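Side-chain contact in gene activator AphA (Vibrio cholerae, PDB 1YG2), which activates virulence genes of the cholera bacterium as a winged-helix transcription factor that probably binds DNA as a dimer: residues 100-103 and 104-108. Sequence-based numbering, arbitrary orientation.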
ATOM      1  N   LEU A 100      -2.802  -1.956 -15.871  1.00 34.41           N
ATOM      2  CA  LEU A 100      -3.188  -3.240 -16.447  1.00 33.68           C
ATOM      3  C   LEU A 100      -4.468  -3.080 -17.259  1.00 34.21           C
ATOM      4  O   LEU A 100      -4.551  -3.527 -18.396  1.00 33.84           O
ATOM      5  CB  LEU A 100      -3.424  -4.270 -15.343  1.00 32.55           C
ATOM      6  CG  LEU A 100      -3.017  -5.737 -15.526  1.00 37.29           C
ATOM      7  CD1 LEU A 100      -4.085  -6.582 -14.872  1.00 34.22           C
ATOM      8  CD2 LEU A 100      -2.852  -6.129 -16.993  1.00 37.57           C
ATOM      9  N   MET A 101      -5.470  -2.433 -16.680  1.00 33.74           N
ATOM     10  CA  MET A 101      -6.722  -2.258 -17.397  1.00 36.22           C
ATOM     11  C   MET A 101      -6.558  -1.488 -18.699  1.00 37.38           C
ATOM     12  O   MET A 101      -7.304  -1.701 -19.646  1.00 40.85           O
ATOM     13  CB  MET A 101      -7.758  -1.558 -16.515  1.00 34.40           C
ATOM     14  CG  MET A 101      -8.242  -2.401 -15.337  1.00 37.01           C
ATOM     15  SD  MET A 101      -8.733  -4.098 -15.791  1.00 36.57           S
ATOM     16  CE  MET A 101      -9.864  -3.801 -17.123  1.00 33.56           C
ATOM     17  N   ALA A 102      -5.588  -0.587 -18.750  1.00 38.66           N
ATOM     18  CA  ALA A 102      -5.376   0.193 -19.959  1.00 38.86           C
ATOM     19  C   ALA A 102      -4.695  -0.656 -21.018  1.00 40.81           C
ATOM     20  O   ALA A 102      -4.531  -0.218 -22.154  1.00 38.92           O
ATOM     21  CB  ALA A 102      -4.529   1.432 -19.649  1.00 38.56           C
ATOM     22  N   CYS A 103      -4.292  -1.869 -20.657  1.00 42.89           N
ATOM     23  CA  CYS A 103      -3.645  -2.723 -21.642  1.00 47.11           C
ATOM     24  C   CYS A 103      -4.622  -3.187 -22.712  1.00 50.43           C
ATOM     25  O   CYS A 103      -4.211  -3.700 -23.750  1.00 51.44           O
ATOM     26  CB  CYS A 103      -2.989  -3.924 -20.975  1.00 42.72           C
ATOM     27  SG  CYS A 103      -1.442  -3.476 -20.182  1.00 44.13           S
ATOM     28  N   SER A 104      -5.915  -3.008 -22.463  1.00 54.09           N
ATOM     29  CA  SER A 104      -6.909  -3.403 -23.451  1.00 58.12           C
ATOM     30  C   SER A 104      -6.913  -2.396 -24.603  1.00 59.45           C
ATOM     31  O   SER A 104      -7.364  -2.705 -25.703  1.00 60.41           O
ATOM     32  CB  SER A 104      -8.304  -3.452 -22.827  1.00 59.97           C
ATOM     33  OG  SER A 104      -8.871  -2.153 -22.749  1.00 64.73           O
ATOM     34  N   VAL A 105      -6.407  -1.193 -24.347  1.00 60.16           N
ATOM     35  CA  VAL A 105      -6.377  -0.153 -25.370  1.00 61.60           C
ATOM     36  C   VAL A 105      -4.978   0.390 -25.650  1.00 62.65           C
ATOM     37  O   VAL A 105      -4.804   1.230 -26.527  1.00 64.34           O
ATOM     38  CB  VAL A 105      -7.285   1.036 -24.980  1.00 62.04           C
ATOM     39  CG1 VAL A 105      -8.725   0.570 -24.859  1.00 62.85           C
ATOM     40  CG2 VAL A 105      -6.818   1.646 -23.662  1.00 61.94           C
ATOM     41  N   GLN A 106      -3.986  -0.084 -24.906  1.00 63.69           N
ATOM     42  CA  GLN A 106      -2.611   0.374 -25.088  1.00 64.91           C
ATOM     43  C   GLN A 106      -1.687  -0.789 -25.422  1.00 65.97           C
ATOM     44  O   GLN A 106      -2.014  -1.947 -25.164  1.00 65.65           O
ATOM     45  CB  GLN A 106      -2.100   1.046 -23.809  1.00 64.20           C
ATOM     46  CG  GLN A 106      -2.909   2.240 -23.328  1.00 65.65           C
ATOM     47  CD  GLN A 106      -2.620   3.506 -24.108  1.00 66.45           C
ATOM     48  OE1 GLN A 106      -2.900   3.597 -25.302  1.00 67.77           O
ATOM     49  NE2 GLN A 106      -2.054   4.495 -23.434  1.00 67.70           N
ATOM     50  N   SER A 107      -0.532  -0.477 -25.998  1.00 68.11           N
ATOM     51  CA  SER A 107       0.444  -1.506 -26.330  1.00 70.87           C
ATOM     52  C   SER A 107       0.930  -2.036 -24.992  1.00 71.10           C
ATOM     53  O   SER A 107       1.523  -1.298 -24.212  1.00 71.80           O
ATOM     54  CB  SER A 107       1.615  -0.900 -27.110  1.00 72.15           C
ATOM     55  OG  SER A 107       2.238   0.139 -26.372  1.00 74.32           O
ATOM     56  N   ALA A 108       0.668  -3.311 -24.726  1.00 72.04           N
ATOM     57  CA  ALA A 108       1.057  -3.924 -23.460  1.00 72.55           C
ATOM     58  C   ALA A 108       2.565  -4.064 -23.277  1.00 72.40           C
ATOM     59  O   ALA A 108       3.031  -4.458 -22.208  1.00 71.72           O
ATOM     60  CB  ALA A 108       0.386  -5.288 -23.327  1.00 72.89           C
TER
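Ala102 O receives two backbone N-H groups from the chain that follows it, in an example of consecutive 3-10-like turns, built of i+3 to i bonds, following a helix. The turns link helix 95-101 to helix 108-136 in the C-terminal part of this winged-helix regulator. Cys103 N bonds to Leu100 O at 2.8 Å, and Ser104 N reaches Met101 O in a nearly straight but weak bond of 3.4 Å. Val105 N then approaches Ala102 O at 3.0 Å, lying 59° out of the carbonyl plane. The second donor to this oxygen, Gln106 N, adds an i+4 bond that is shorter at 2.8 Å yet weak, with an N-H...O angle of only 121°. Carbon atoms pack against the same acceptor without satisfying it: Val105 CG2 lies 3.3 Å from Ala102 O, and Gln106 CG, set beside its own backbone N (chi1 -58°), lies 3.2 Å from Ala102 O and also meets Ala102 CB. In the second subunit, Gln146 packs on Met101 and Ser104, Thr13 on Val105 and Gly80 on Gln106, which places the turn at the dimer interface. Cys103, whose side chain also touches Tyr111, meets Ala108, SG lying 4.1 Å from Ala108 CB.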